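Local structure of alcohol dehydrogenase YqhD (4QGS) at residues 317-320 with 324-327; 212-217 with 223-228; 302-307 with 336-341. The protein reduces a broad range of short-chain aldehydes, including butanal, propanal and toxic acrolein and malondialdehyde, with NADPH as a zinc-dependent homodimeric enzyme. All coordinates share one frame; numbering follows the deposited sequence.

Contact 1 of 3, residues 317-320 with 324-327; sequences QYAE and NITE
The carbonyl oxygen of Ala319 takes the amide of Ile325, with N and O 2.8 Å apart and the hydrogen pointing almost straight at the acceptor (165°). The donor comes from above the carbonyl plane, 41° out of it, and the chain has left the helix by Asn324. One residue earlier, Asn324 N makes a weak hydrogen bond to Glu320 O at 3.1 Å. Asn324 CA also lies 3.3 Å from Glu320 O in a CA-H...O contact. Asn324 has positive phi, and this left-handed conformation is what folds the backbone back over the end of the helix.

Ile325 O lies 3.4 Å from Glu320 CA, again a CA-H...O contact, and it also accepts a hydrogen bond from Arg333. Since Arg333 forms a salt bridge with Glu320 too, one guanidinium joins both sides of the turn to helix 330-347. On the inner side, Ile325 CB sits 4.0 Å from Ala319 CB, and both side chains go on to pack against Ala337. On the outer side, Glu320 sends its extended chain off with CG anti to the backbone N (chi1 -177°). Its CG meets Thr326 CG2 at 3.7 Å, the two side chains crossing at about a right angle in an exposed, purely apolar touch. The whole is a helix C-terminal cap, in which a left-handed residue ends helix 312-323 and an apolar residue follows it, leading into the loop before helix 330-347.

Contact 2 of 3, residues 212-217 with 223-228; sequences EQYVTK and IQDRFA
Tyr214 packs its near end on Ala228 and sets one edge of its ring against Asp225. The tight part is apolar: Ala228 CB lies 3.7 Å from Tyr214 CB and 3.8 Å from CG, approaching the ring obliquely. Further out, Asp225 OD1 stands at the ring edge, 3.4 Å from CD1 and 3.5 Å from CE1, close to the ring plane, with the carboxylate turned 76° against the ring. Tyr214 CG is anti to the backbone N (chi1 164°), which swings the ring across the helix, past Asp225, to where its OH bonds Glu229. A leucine here would probably leave Glu229 without that hydroxyl and open a gap beside Asp225, where the ring edge had been.

The looser side is bridged by a single water, 2.8 Å from Asp225 OD1 and 3.2 Å from Gln213 O; no direct hydrogen bond joins the segments. The same carboxylate oxygen forms a salt bridge with Lys314, which also bonds Tyr214 O and so ties the loop to the carboxylate. Residues 212-217 begin the loop that leads from helix 196-211, which carries the zinc ligand His209, to helix 222-244, while Gln317 and Tyr318 of helix 312-323 also pack against Tyr214.

Contact 3 of 3, residues 302-307 with 336-341; sequences ALWNEK and AAIAAT
Trp304 and Ile338 meet where helices 292-306 and 330-347 pack antiparallel in the helical C-terminal half of this iron-containing alcohol dehydrogenase family member. The short helical segments run at 173° to each other with axes 10.3 Å apart, and no hydrogen bond crosses between them. The packing is carried by a few side chains.

Trp304 does most of the work on the first helix. Its CB lies 4.0 Å from Ile338 CD1, and CE3 of its indole is 4.2 Å from Ile338 CG1, which comes at the ring obliquely. The two side chains slide past each other in opposite directions, so the isoleucine runs back toward the Trp304 backbone while the indole reaches on toward Thr341. The ring also makes an edge-to-face contact with Tyr318 and packs on Val215 and Leu315, which places it against helix 312-323 and the 212-217 loop as well as helix 330-347. At the far end of the indole, Thr341 crosses at about a right angle. Its OG1 lies at the ring edge, in plane, 3.5 Å from Trp304 CZ3, and CG2 is 3.8 Å from the same carbon. That hydroxyl is also hydrogen-bonded to Tyr318 OH and donates to Ala337 O at 2.8 Å, while Thr341 N reaches the same carbonyl oxygen from the opposite face of its plane.

Asn305 comes next and marks the exposed border. Its amide oxygen bonds Arg308 instead of anything on the facing helix. Ile338 puts CG1 beside its own backbone N (chi1 -68°) and stretches on from there, which brings CD1 to 3.7 Å from Asn305 N and within 4.2 Å of Asn305 CB.

Following the chain from the N terminus, contact 2 comes first and closes a short loop between helices 196-211 and 222-244. It is finished before contact 3 opens at 302-307. Contact 3 then spans a longer excursion, through helix 312-323 and back along helix 330-347, and contact 1 is nested inside it, closing residues 321-323 where helix 312-323 ends. Nothing crosses. In space all three lie on the same side of the chain's centre and touch one another. Helix 312-323 touches the 212-217 loop, helix 222-244 and helix 330-347, so it ties the three contacts together.

Contact 1 of 3, residues 317-320 with 324-327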
# COMPACT_ATOMS: atom_id res chain seq x y z
N GLN A 317 -13.81 -13.48 -16.10
CA GLN A 317 -14.62 -13.38 -14.89
C GLN A 317 -14.68 -11.92 -14.43
O GLN A 317 -15.73 -11.41 -14.07
CB GLN A 317 -14.07 -14.28 -13.77
CG GLN A 317 -14.96 -14.27 -12.51
CD GLN A 317 -14.58 -15.35 -11.51
OE1 GLN A 317 -14.00 -16.37 -11.88
NE2 GLN A 317 -14.91 -15.13 -10.24
N TYR A 318 -13.53 -11.26 -14.47
CA TYR A 318 -13.41 -9.85 -14.14
C TYR A 318 -14.30 -9.02 -15.05
O TYR A 318 -15.04 -8.14 -14.58
CB TYR A 318 -11.94 -9.44 -14.24
CG TYR A 318 -11.61 -7.96 -14.25
CD1 TYR A 318 -11.64 -7.21 -13.08
CD2 TYR A 318 -11.20 -7.33 -15.42
CE1 TYR A 318 -11.30 -5.85 -13.08
CE2 TYR A 318 -10.85 -5.97 -15.43
CZ TYR A 318 -10.92 -5.24 -14.26
OH TYR A 318 -10.58 -3.90 -14.25
N ALA A 319 -14.27 -9.32 -16.34
CA ALA A 319 -15.05 -8.56 -17.32
C ALA A 319 -16.54 -8.66 -17.03
O ALA A 319 -17.26 -7.66 -17.07
CB ALA A 319 -14.76 -9.04 -18.72
N GLU A 320 -17.00 -9.86 -16.71
CA GLU A 320 -18.41 -10.09 -16.41
C GLU A 320 -18.82 -9.54 -15.04
O GLU A 320 -19.79 -8.79 -14.93
CB GLU A 320 -18.71 -11.59 -16.49
CG GLU A 320 -20.16 -11.95 -16.27
CD GLU A 320 -20.42 -13.42 -16.56
OE1 GLU A 320 -20.00 -13.90 -17.63
OE2 GLU A 320 -21.03 -14.09 -15.71
N ASN A 324 -19.62 -5.90 -16.13
CA ASN A 324 -20.86 -6.33 -16.77
C ASN A 324 -20.69 -6.58 -18.27
O ASN A 324 -21.60 -6.35 -19.05
CB ASN A 324 -21.97 -5.30 -16.53
CG ASN A 324 -23.36 -5.89 -16.75
OD1 ASN A 324 -23.56 -7.10 -16.61
ND2 ASN A 324 -24.32 -5.04 -17.12
N ILE A 325 -19.50 -7.04 -18.66
CA ILE A 325 -19.21 -7.37 -20.05
C ILE A 325 -19.52 -8.85 -20.28
O ILE A 325 -18.78 -9.72 -19.81
CB ILE A 325 -17.74 -7.09 -20.44
CG1 ILE A 325 -17.41 -5.61 -20.27
CG2 ILE A 325 -17.47 -7.52 -21.88
CD1 ILE A 325 -15.91 -5.31 -20.35
N THR A 326 -20.61 -9.12 -20.99
CA THR A 326 -21.08 -10.50 -21.15
C THR A 326 -21.20 -10.91 -22.62
O THR A 326 -21.19 -12.10 -22.94
CB THR A 326 -22.43 -10.70 -20.46
OG1 THR A 326 -23.36 -9.71 -20.94
CG2 THR A 326 -22.29 -10.56 -18.95
N GLU A 327 -21.32 -9.93 -23.50
CA GLU A 327 -21.54 -10.19 -24.92
C GLU A 327 -20.23 -10.21 -25.71
O GLU A 327 -19.28 -9.53 -25.35
CB GLU A 327 -22.47 -9.14 -25.52
CG GLU A 327 -23.89 -9.18 -24.98
CD GLU A 327 -24.77 -8.11 -25.60
OE1 GLU A 327 -24.91 -8.09 -26.84
OE2 GLU A 327 -25.31 -7.27 -24.84

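Contact 2 of 3, residues 212-217 with 223-228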
# COMPACT_ATOMS: atom_id res chain seq x y z
N GLU A 212 -3.97 -7.71 -8.38
CA GLU A 212 -2.73 -8.48 -8.24
C GLU A 212 -3.01 -9.82 -7.58
O GLU A 212 -2.22 -10.76 -7.71
CB GLU A 212 -1.69 -7.74 -7.42
CG GLU A 212 -1.12 -6.47 -8.07
CD GLU A 212 0.04 -6.72 -9.03
OE1 GLU A 212 0.06 -7.76 -9.74
OE2 GLU A 212 0.95 -5.86 -9.07
N GLN A 213 -4.13 -9.88 -6.87
CA GLN A 213 -4.51 -11.06 -6.09
C GLN A 213 -5.79 -11.72 -6.61
O GLN A 213 -6.32 -12.65 -5.98
CB GLN A 213 -4.69 -10.67 -4.63
CG GLN A 213 -3.45 -10.02 -4.01
CD GLN A 213 -3.72 -9.46 -2.62
OE1 GLN A 213 -3.64 -10.19 -1.62
NE2 GLN A 213 -4.01 -8.16 -2.53
N TYR A 214 -6.27 -11.27 -7.76
CA TYR A 214 -7.56 -11.74 -8.26
C TYR A 214 -7.52 -12.04 -9.77
O TYR A 214 -8.05 -13.06 -10.20
CB TYR A 214 -8.66 -10.72 -7.94
CG TYR A 214 -9.95 -10.91 -8.71
CD1 TYR A 214 -10.79 -11.99 -8.46
CD2 TYR A 214 -10.32 -10.01 -9.71
CE1 TYR A 214 -11.97 -12.16 -9.17
CE2 TYR A 214 -11.49 -10.17 -10.43
CZ TYR A 214 -12.30 -11.26 -10.16
OH TYR A 214 -13.46 -11.43 -10.87
N VAL A 215 -6.90 -11.18 -10.56
CA VAL A 215 -6.86 -11.45 -11.99
C VAL A 215 -5.62 -12.30 -12.25
O VAL A 215 -4.56 -11.82 -12.68
CB VAL A 215 -6.85 -10.16 -12.83
CG1 VAL A 215 -6.92 -10.50 -14.31
CG2 VAL A 215 -8.05 -9.31 -12.43
N THR A 216 -5.77 -13.58 -11.95
CA THR A 216 -4.65 -14.50 -11.93
C THR A 216 -5.04 -15.83 -12.58
O THR A 216 -5.06 -15.95 -13.80
CB THR A 216 -4.15 -14.74 -10.50
OG1 THR A 216 -5.24 -15.16 -9.67
CG2 THR A 216 -3.55 -13.46 -9.91
N LYS A 217 -5.38 -16.81 -11.74
CA LYS A 217 -5.78 -18.14 -12.20
C LYS A 217 -6.97 -18.62 -11.38
O LYS A 217 -6.99 -18.41 -10.18
CB LYS A 217 -4.64 -19.16 -12.08
CG LYS A 217 -3.55 -19.02 -13.11
CD LYS A 217 -2.39 -19.98 -12.82
CE LYS A 217 -1.88 -19.82 -11.39
NZ LYS A 217 -0.71 -20.70 -11.12
N ILE A 223 -15.25 -17.07 -2.10
CA ILE A 223 -15.35 -15.92 -1.20
C ILE A 223 -14.29 -14.88 -1.57
O ILE A 223 -14.58 -13.67 -1.70
CB ILE A 223 -15.19 -16.34 0.27
CG1 ILE A 223 -16.44 -17.10 0.75
CG2 ILE A 223 -14.91 -15.13 1.16
CD1 ILE A 223 -17.68 -16.23 0.79
N GLN A 224 -13.06 -15.36 -1.78
CA GLN A 224 -11.97 -14.47 -2.18
C GLN A 224 -12.29 -13.73 -3.47
O GLN A 224 -12.04 -12.51 -3.57
CB GLN A 224 -10.66 -15.26 -2.33
CG GLN A 224 -10.11 -15.80 -1.02
CD GLN A 224 -10.59 -17.23 -0.71
OE1 GLN A 224 -11.74 -17.59 -0.98
NE2 GLN A 224 -9.69 -18.04 -0.16
N ASP A 225 -12.83 -14.44 -4.45
CA ASP A 225 -13.25 -13.82 -5.70
C ASP A 225 -14.37 -12.80 -5.49
O ASP A 225 -14.28 -11.68 -6.00
CB ASP A 225 -13.72 -14.87 -6.72
CG ASP A 225 -12.56 -15.63 -7.37
OD1 ASP A 225 -11.40 -15.14 -7.36
OD2 ASP A 225 -12.83 -16.73 -7.92
N ARG A 226 -15.41 -13.17 -4.76
CA ARG A 226 -16.51 -12.24 -4.53
C ARG A 226 -16.04 -10.99 -3.79
O ARG A 226 -16.51 -9.89 -4.06
CB ARG A 226 -17.65 -12.90 -3.73
CG ARG A 226 -18.48 -13.91 -4.49
CD ARG A 226 -19.24 -13.31 -5.67
NE ARG A 226 -20.12 -14.31 -6.29
CZ ARG A 226 -20.92 -14.09 -7.33
NH1 ARG A 226 -21.00 -12.86 -7.86
NH2 ARG A 226 -21.66 -15.08 -7.82
N PHE A 227 -15.14 -11.16 -2.82
CA PHE A 227 -14.73 -10.01 -2.01
C PHE A 227 -13.86 -9.07 -2.84
O PHE A 227 -14.03 -7.84 -2.79
CB PHE A 227 -13.99 -10.47 -0.76
CG PHE A 227 -14.89 -11.00 0.34
CD1 PHE A 227 -16.21 -11.35 0.10
CD2 PHE A 227 -14.40 -11.14 1.63
CE1 PHE A 227 -17.03 -11.82 1.12
CE2 PHE A 227 -15.21 -11.62 2.66
CZ PHE A 227 -16.52 -11.95 2.40
N ALA A 228 -12.96 -9.65 -3.63
CA ALA A 228 -12.14 -8.88 -4.56
C ALA A 228 -13.02 -8.12 -5.54
O ALA A 228 -12.86 -6.91 -5.72
CB ALA A 228 -11.17 -9.80 -5.32
O HOH W 1 -8.86 -14.50 -6.29

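Contact 3 of 3, residues 302-307 with 336-341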
# COMPACT_ATOMS: atom_id res chain seq x y z
N ALA A 302 -0.97 -3.06 -20.16
CA ALA A 302 -0.01 -3.69 -21.06
C ALA A 302 0.30 -5.12 -20.62
O ALA A 302 0.40 -6.04 -21.44
CB ALA A 302 1.28 -2.86 -21.15
N LEU A 303 0.44 -5.31 -19.31
CA LEU A 303 0.74 -6.64 -18.78
C LEU A 303 -0.42 -7.60 -19.02
O LEU A 303 -0.21 -8.77 -19.38
CB LEU A 303 1.08 -6.55 -17.28
CG LEU A 303 1.54 -7.87 -16.65
CD1 LEU A 303 2.65 -7.67 -15.61
CD2 LEU A 303 0.36 -8.61 -16.02
N TRP A 304 -1.63 -7.12 -18.79
CA TRP A 304 -2.82 -7.95 -18.98
C TRP A 304 -2.94 -8.42 -20.43
O TRP A 304 -3.23 -9.59 -20.68
CB TRP A 304 -4.07 -7.18 -18.56
CG TRP A 304 -4.39 -7.30 -17.11
CD1 TRP A 304 -3.74 -8.03 -16.16
CD2 TRP A 304 -5.47 -6.64 -16.44
NE1 TRP A 304 -4.36 -7.89 -14.94
CE2 TRP A 304 -5.42 -7.04 -15.08
CE3 TRP A 304 -6.47 -5.77 -16.86
CZ2 TRP A 304 -6.34 -6.57 -14.14
CZ3 TRP A 304 -7.39 -5.31 -15.93
CH2 TRP A 304 -7.33 -5.72 -14.58
N ASN A 305 -2.68 -7.54 -21.39
CA ASN A 305 -2.75 -7.97 -22.78
C ASN A 305 -1.69 -9.01 -23.09
O ASN A 305 -1.95 -10.00 -23.78
CB ASN A 305 -2.61 -6.79 -23.75
CG ASN A 305 -2.53 -7.26 -25.19
OD1 ASN A 305 -3.50 -7.81 -25.72
ND2 ASN A 305 -1.39 -7.07 -25.81
N GLU A 306 -0.50 -8.82 -22.54
CA GLU A 306 0.59 -9.75 -22.75
C GLU A 306 0.32 -11.12 -22.11
O GLU A 306 0.71 -12.15 -22.64
CB GLU A 306 1.89 -9.16 -22.20
CG GLU A 306 3.07 -10.11 -22.22
CD GLU A 306 3.51 -10.46 -23.63
OE1 GLU A 306 3.38 -9.59 -24.52
OE2 GLU A 306 3.97 -11.60 -23.83
N LYS A 307 -0.36 -11.11 -20.97
CA LYS A 307 -0.60 -12.32 -20.21
C LYS A 307 -2.04 -12.81 -20.38
O LYS A 307 -2.58 -13.49 -19.50
CB LYS A 307 -0.28 -12.09 -18.73
CG LYS A 307 1.16 -11.74 -18.44
CD LYS A 307 2.13 -12.82 -18.96
CE LYS A 307 1.92 -14.15 -18.23
NZ LYS A 307 2.62 -15.27 -18.95
N ALA A 336 -12.34 -5.50 -24.17
CA ALA A 336 -13.22 -4.47 -23.60
C ALA A 336 -12.93 -4.25 -22.11
O ALA A 336 -13.01 -3.11 -21.63
CB ALA A 336 -14.68 -4.83 -23.81
N ALA A 337 -12.58 -5.32 -21.40
CA ALA A 337 -12.27 -5.22 -19.97
C ALA A 337 -10.98 -4.44 -19.76
O ALA A 337 -10.89 -3.60 -18.87
CB ALA A 337 -12.16 -6.60 -19.34
N ILE A 338 -9.98 -4.73 -20.58
CA ILE A 338 -8.72 -4.00 -20.51
C ILE A 338 -8.94 -2.51 -20.84
O ILE A 338 -8.43 -1.62 -20.15
CB ILE A 338 -7.65 -4.62 -21.46
CG1 ILE A 338 -7.25 -6.01 -20.96
CG2 ILE A 338 -6.42 -3.75 -21.56
CD1 ILE A 338 -6.31 -6.78 -21.87
N ALA A 339 -9.74 -2.24 -21.88
CA ALA A 339 -10.01 -0.86 -22.27
C ALA A 339 -10.79 -0.11 -21.18
O ALA A 339 -10.52 1.07 -20.93
CB ALA A 339 -10.77 -0.81 -23.59
N ALA A 340 -11.77 -0.78 -20.56
CA ALA A 340 -12.55 -0.16 -19.49
C ALA A 340 -11.65 0.19 -18.30
O ALA A 340 -11.85 1.21 -17.64
CB ALA A 340 -13.71 -1.07 -19.04
N THR A 341 -10.68 -0.68 -18.02
CA THR A 341 -9.75 -0.47 -16.91
C THR A 341 -8.84 0.72 -17.21
O THR A 341 -8.64 1.60 -16.37
CB THR A 341 -8.92 -1.73 -16.64
OG1 THR A 341 -9.80 -2.85 -16.44
CG2 THR A 341 -8.04 -1.56 -15.40